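Local coordinates for hypothetical sugar ABC-transporter sugar binding protein (Arthrobacter globiformis, PDB 7BVT) that binds cyclic alpha-maltosyl-1,6-maltose and probably delivers it, as a solute-binding protein, to an ABC sugar transporter, at residues 167-172 with 231-236; 140-145 with 197-202. All blocks are in the same frame, centred on the assembly; numbering follows the deposited sequence.

Contact 1 (167-172 with 231-236); sequences ELKAAG and LQYWVD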
# COMPACT_ATOMS: atom_id res chain seq x y z
N GLU A 167 5.19 -16.77 17.41
CA GLU A 167 4.16 -16.32 18.35
C GLU A 167 2.80 -16.34 17.68
O GLU A 167 1.83 -16.67 18.29
CB GLU A 167 4.50 -14.95 18.92
CG GLU A 167 5.64 -15.02 19.91
CD GLU A 167 6.10 -13.71 20.48
OE1 GLU A 167 5.41 -12.69 20.27
OE2 GLU A 167 7.15 -13.69 21.11
N LEU A 168 2.70 -15.92 16.42
CA LEU A 168 1.42 -15.86 15.72
C LEU A 168 0.94 -17.29 15.53
O LEU A 168 -0.24 -17.53 15.70
CB LEU A 168 1.56 -15.07 14.41
CG LEU A 168 0.33 -15.02 13.51
CD1 LEU A 168 0.41 -13.84 12.53
CD2 LEU A 168 0.19 -16.29 12.72
N LYS A 169 1.81 -18.19 15.10
CA LYS A 169 1.34 -19.57 14.85
C LYS A 169 0.83 -20.16 16.19
O LYS A 169 -0.18 -20.82 16.15
CB LYS A 169 2.48 -20.42 14.27
CG LYS A 169 2.71 -20.13 12.79
CD LYS A 169 3.85 -20.89 12.19
CE LYS A 169 5.20 -20.32 12.61
NZ LYS A 169 6.32 -21.12 12.09
N ALA A 170 1.54 -19.94 17.28
CA ALA A 170 1.20 -20.53 18.62
C ALA A 170 -0.07 -19.86 19.17
O ALA A 170 -1.03 -20.57 19.56
CB ALA A 170 2.36 -20.38 19.56
N ALA A 171 -0.16 -18.54 19.11
CA ALA A 171 -1.39 -17.84 19.57
C ALA A 171 -2.56 -18.22 18.69
O ALA A 171 -3.66 -18.43 19.20
CB ALA A 171 -1.20 -16.33 19.58
N GLY A 172 -2.38 -18.30 17.37
CA GLY A 172 -3.48 -18.73 16.50
C GLY A 172 -3.90 -20.15 16.82
O GLY A 172 -5.09 -20.41 16.68
N LEU A 231 6.74 -18.70 2.23
CA LEU A 231 5.63 -19.57 1.74
C LEU A 231 5.39 -20.75 2.71
O LEU A 231 4.22 -21.15 2.89
CB LEU A 231 5.92 -20.05 0.31
CG LEU A 231 4.77 -20.86 -0.31
CD1 LEU A 231 3.45 -20.13 -0.27
CD2 LEU A 231 5.11 -21.29 -1.75
N GLN A 232 6.42 -21.29 3.34
CA GLN A 232 6.26 -22.40 4.33
C GLN A 232 5.46 -21.88 5.52
O GLN A 232 4.64 -22.64 6.08
CB GLN A 232 7.62 -22.90 4.78
CG GLN A 232 7.51 -24.20 5.59
CD GLN A 232 7.01 -25.33 4.71
OE1 GLN A 232 7.67 -25.69 3.70
NE2 GLN A 232 5.86 -25.89 5.06
N TYR A 233 5.62 -20.60 5.85
CA TYR A 233 4.83 -19.98 6.95
C TYR A 233 3.34 -20.02 6.60
O TYR A 233 2.51 -20.44 7.44
CB TYR A 233 5.32 -18.56 7.19
CG TYR A 233 4.61 -17.64 8.15
CD1 TYR A 233 4.30 -18.00 9.45
CD2 TYR A 233 4.45 -16.31 7.80
CE1 TYR A 233 3.76 -17.10 10.34
CE2 TYR A 233 3.93 -15.38 8.69
CZ TYR A 233 3.61 -15.78 9.97
OH TYR A 233 3.15 -14.86 10.87
N TRP A 234 2.98 -19.51 5.42
CA TRP A 234 1.60 -19.59 4.94
C TRP A 234 1.13 -21.05 4.97
O TRP A 234 0.03 -21.31 5.45
CB TRP A 234 1.41 -18.97 3.55
CG TRP A 234 1.45 -17.46 3.56
CD1 TRP A 234 2.37 -16.64 4.18
CD2 TRP A 234 0.58 -16.59 2.84
NE1 TRP A 234 2.07 -15.33 3.94
CE2 TRP A 234 0.97 -15.26 3.15
CE3 TRP A 234 -0.53 -16.78 2.04
CZ2 TRP A 234 0.32 -14.16 2.60
CZ3 TRP A 234 -1.18 -15.70 1.50
CH2 TRP A 234 -0.78 -14.39 1.81
N VAL A 235 1.91 -21.96 4.41
CA VAL A 235 1.41 -23.35 4.24
C VAL A 235 1.26 -24.01 5.62
O VAL A 235 0.26 -24.73 5.85
CB VAL A 235 2.32 -24.16 3.30
CG1 VAL A 235 1.99 -25.64 3.33
CG2 VAL A 235 2.22 -23.61 1.89
N ASP A 236 2.15 -23.66 6.54
CA ASP A 236 2.08 -24.20 7.92
C ASP A 236 0.83 -23.69 8.61
O ASP A 236 0.20 -24.47 9.33
CB ASP A 236 3.29 -23.87 8.77
CG ASP A 236 4.54 -24.63 8.39
OD1 ASP A 236 4.44 -25.54 7.58
OD2 ASP A 236 5.61 -24.25 8.89
O HOH W 1 6.30 -21.55 9.41
O HOH W 2 5.61 -24.30 11.66
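Leu168 and Tyr233 make the tight half of this helix-helix contact, the leucine side chain crossing the phenol at about a right angle. Its methyl CD1 comes to 3.4 Å from Tyr233 OH, and CD2 lies 3.8 Å from the same Tyr233 OH, so both branches of the leucine crowd round the hydroxyl end of the ring. The phenol reaches across to helix 165-179 because CG of Tyr233 stands anti to its backbone N (chi1 174°). The aliphatic chain of Lys169 passes obliquely by the edge of that ring, its CD 4.0 Å from Tyr233 CD1 and close to the ring plane. Helices 165-179 and 225-239 both belong to the lobe of this solute-binding protein that holds the C-terminal helices, and Trp165, one turn before Lys169, stacks on the Tyr233 ring. With an alanine in place of Tyr233, Leu168 and the aliphatic part of Lys169 would probably lose the surface they pack on, and a gap would open between the helices.

Beyond the ring the contact turns polar and loose. The lysine chain bends at chi3 (-76°), and its NZ stops 4.5 Å from Asp236 OD2, too far for a salt bridge. Two waters bridge the pair; the first accepts from Lys169 NZ at 2.7 Å and donates to Asp236 OD2 at 2.8 Å, while the second is held more slackly by the ammonium. Lys169 NZ has its direct salt bridge with Asp166, and Asp236 OD1 accepts a bond of 2.9 Å from Gln232 NE2, which reaches it from above the carboxylate plane.

Contact 2 (140-145 with 197-202); sequences NNLGYM and LTWNFQ. With GLC (alpha-D-glucopyranose), chain B; GLC (alpha-D-glucopyranose), chain C.
The sugar-binding cleft of this solute-binding protein is lined here by strand 140-147 and helix 195-207, the axes of whose short segments approach to 10.0 Å, their N-to-C directions 69° apart. Leu142, Trp199, Asn140 and Asn200 all belong to the glycan pocket. Between strand and helix the indole of Trp199 is clasped from its two faces. Leu142 CD1 sits over one of them, 3.7 Å from the centroid of the five-membered ring and nearly on its normal, a CH-pi contact; over the opposite face, toward the rim, lies C6 of the chain B glucose. The leucine's other branch, CD2, rests against the benzo side of the indole at Trp199 CZ2. A chi1 of 108°, well away from a staggered value, swings the tryptophan ring off its helix and into this slot.

At the indole edge, Trp199 NE1 donates to O6 of the chain C glucose at 3.1 Å in a nearly straight bond (168°), with the oxygen in the ring plane. Asn140 holds the neighbouring glucose unit, joined to the first through a 1,6 link: its ND2 gives a 2.9 Å bond to O2 of the chain B glucose, while Asn140 OD1 comes up to the ring edge at Trp199 CH2, 3.9 Å away. Asn200 packs its amide against the leucine, ND2 lying 3.6 Å from Leu142 CD1, and is fixed by a hydrogen bond from ND2 to Gln260. Asp90 and Arg371 add further hydrogen bonds to the glycan. The chemistry suggests a division of labour: the indole face, backed by Leu142, meets the C6 methylene of the link, while N-H donors from strand and helix probably help to fix the positions of two hydroxyl oxygens.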
# COMPACT_ATOMS: atom_id res chain seq x y z
N ASN A 140 -0.51 4.45 2.84
CA ASN A 140 -1.08 3.45 3.74
C ASN A 140 -0.12 2.27 3.76
O ASN A 140 0.84 2.21 2.94
CB ASN A 140 -2.49 3.07 3.32
CG ASN A 140 -2.59 2.49 1.93
OD1 ASN A 140 -1.93 1.49 1.63
ND2 ASN A 140 -3.50 2.99 1.12
N ASN A 141 -0.30 1.37 4.71
CA ASN A 141 0.50 0.16 4.78
C ASN A 141 -0.25 -0.93 5.53
O ASN A 141 -1.36 -0.71 6.05
CB ASN A 141 1.93 0.43 5.28
CG ASN A 141 1.99 0.81 6.74
OD1 ASN A 141 1.41 0.16 7.62
ND2 ASN A 141 2.77 1.83 7.02
N LEU A 142 0.27 -2.13 5.40
CA LEU A 142 -0.37 -3.31 6.00
C LEU A 142 0.13 -3.47 7.42
O LEU A 142 1.32 -3.39 7.67
CB LEU A 142 -0.08 -4.56 5.18
CG LEU A 142 -0.83 -4.64 3.87
CD1 LEU A 142 -0.27 -5.80 3.02
CD2 LEU A 142 -2.28 -4.88 4.09
N GLY A 143 -0.81 -3.81 8.29
CA GLY A 143 -0.54 -4.02 9.70
C GLY A 143 -1.24 -5.25 10.18
O GLY A 143 -1.98 -5.90 9.43
N TYR A 144 -1.02 -5.55 11.43
CA TYR A 144 -1.69 -6.70 12.09
C TYR A 144 -2.85 -6.18 12.91
O TYR A 144 -2.65 -5.32 13.74
CB TYR A 144 -0.66 -7.44 12.96
CG TYR A 144 -1.21 -8.61 13.73
CD1 TYR A 144 -1.35 -9.83 13.11
CD2 TYR A 144 -1.59 -8.49 15.05
CE1 TYR A 144 -1.86 -10.94 13.79
CE2 TYR A 144 -2.12 -9.58 15.72
CZ TYR A 144 -2.29 -10.79 15.09
OH TYR A 144 -2.75 -11.86 15.79
N MET A 145 -4.02 -6.71 12.65
CA MET A 145 -5.23 -6.38 13.47
C MET A 145 -5.74 -7.65 14.12
O MET A 145 -5.61 -8.73 13.56
CB MET A 145 -6.34 -5.80 12.62
CG MET A 145 -6.22 -4.38 12.30
SD MET A 145 -7.86 -3.77 11.74
CE MET A 145 -7.40 -2.05 11.58
N LEU A 197 -3.51 -11.51 -2.60
CA LEU A 197 -2.55 -12.57 -2.23
C LEU A 197 -1.14 -11.99 -2.33
O LEU A 197 -0.39 -12.05 -1.35
CB LEU A 197 -2.75 -13.79 -3.13
CG LEU A 197 -1.97 -15.05 -2.79
CD1 LEU A 197 -2.55 -16.28 -3.51
CD2 LEU A 197 -0.51 -14.92 -3.15
N THR A 198 -0.77 -11.46 -3.49
CA THR A 198 0.62 -11.05 -3.76
C THR A 198 1.07 -10.03 -2.72
O THR A 198 2.16 -10.19 -2.18
CB THR A 198 0.77 -10.51 -5.18
OG1 THR A 198 0.41 -11.58 -6.04
CG2 THR A 198 2.15 -9.97 -5.44
N TRP A 199 0.30 -8.99 -2.46
CA TRP A 199 0.82 -7.85 -1.67
C TRP A 199 0.80 -8.21 -0.18
O TRP A 199 1.65 -7.70 0.55
CB TRP A 199 0.11 -6.57 -2.05
CG TRP A 199 -0.88 -5.95 -1.11
CD1 TRP A 199 -2.03 -6.50 -0.63
CD2 TRP A 199 -0.83 -4.61 -0.60
NE1 TRP A 199 -2.67 -5.60 0.19
CE2 TRP A 199 -1.97 -4.44 0.21
CE3 TRP A 199 0.06 -3.56 -0.74
CZ2 TRP A 199 -2.24 -3.22 0.84
CZ3 TRP A 199 -0.20 -2.36 -0.11
CH2 TRP A 199 -1.30 -2.22 0.72
N ASN A 200 -0.06 -9.13 0.24
CA ASN A 200 0.03 -9.68 1.62
C ASN A 200 1.25 -10.58 1.75
O ASN A 200 1.94 -10.51 2.80
CB ASN A 200 -1.28 -10.39 1.97
CG ASN A 200 -2.36 -9.44 2.44
OD1 ASN A 200 -3.36 -9.21 1.72
ND2 ASN A 200 -2.14 -8.86 3.58
N PHE A 201 1.51 -11.42 0.76
CA PHE A 201 2.67 -12.31 0.78
C PHE A 201 3.98 -11.52 0.75
O PHE A 201 4.93 -11.89 1.44
CB PHE A 201 2.62 -13.28 -0.41
CG PHE A 201 3.75 -14.26 -0.37
CD1 PHE A 201 3.71 -15.37 0.46
CD2 PHE A 201 4.88 -14.04 -1.11
CE1 PHE A 201 4.80 -16.22 0.54
CE2 PHE A 201 5.94 -14.90 -1.06
CZ PHE A 201 5.91 -16.00 -0.24
N GLN A 202 4.05 -10.45 -0.05
CA GLN A 202 5.31 -9.71 -0.17
C GLN A 202 5.78 -9.26 1.22
O GLN A 202 6.95 -9.15 1.45
CB GLN A 202 5.13 -8.50 -1.08
CG GLN A 202 5.17 -8.86 -2.55
CD GLN A 202 4.47 -7.85 -3.46
OE1 GLN A 202 3.71 -7.00 -3.02
NE2 GLN A 202 4.73 -7.98 -4.77
C1 GLC B . -4.84 -0.47 -1.18
C2 GLC B . -3.60 0.25 -1.63
C3 GLC B . -3.20 -0.20 -3.01
C4 GLC B . -3.06 -1.73 -2.99
C5 GLC B . -4.39 -2.36 -2.61
C6 GLC B . -4.27 -3.89 -2.54
O2 GLC B . -3.84 1.64 -1.47
O3 GLC B . -1.99 0.47 -3.39
O4 GLC B . -2.70 -2.24 -4.26
O5 GLC B . -4.73 -1.91 -1.31
O6 GLC B . -5.58 -4.44 -2.68
C1 GLC C . -5.60 -5.88 -2.40
C2 GLC C . -6.88 -6.52 -2.97
C3 GLC C . -8.08 -5.86 -2.29
C4 GLC C . -8.02 -6.02 -0.76
C5 GLC C . -6.62 -5.67 -0.18
C6 GLC C . -6.39 -6.38 1.13
O2 GLC C . -6.93 -6.31 -4.40
O3 GLC C . -9.31 -6.42 -2.80
O4 GLC C . -9.03 -5.17 -0.20
O5 GLC C . -5.52 -6.18 -1.01
O6 GLC C . -5.29 -5.72 1.77

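In the fold
The centre of contact 2 lies about 8 Å from the centre of the chain, where a strand and a helix meet bound sugar; that of contact 1 lies about 23 Å from the same point, and it joins two helices toward the outside of the lobe, with buried residues on one side and waters on the other. Their chemistry follows their place: in contact 2 aromatic and amide groups address the sugar, whereas in contact 1 apolar packing gives way to a water-bridged charge pair. The two share no helix or strand but touch: Trp234 of helix 225-239 packs edge-to-face with Phe201 of helix 195-207, and Leu168 CD1 lies 3.9 Å from Tyr144 CE1 on the pocket strand.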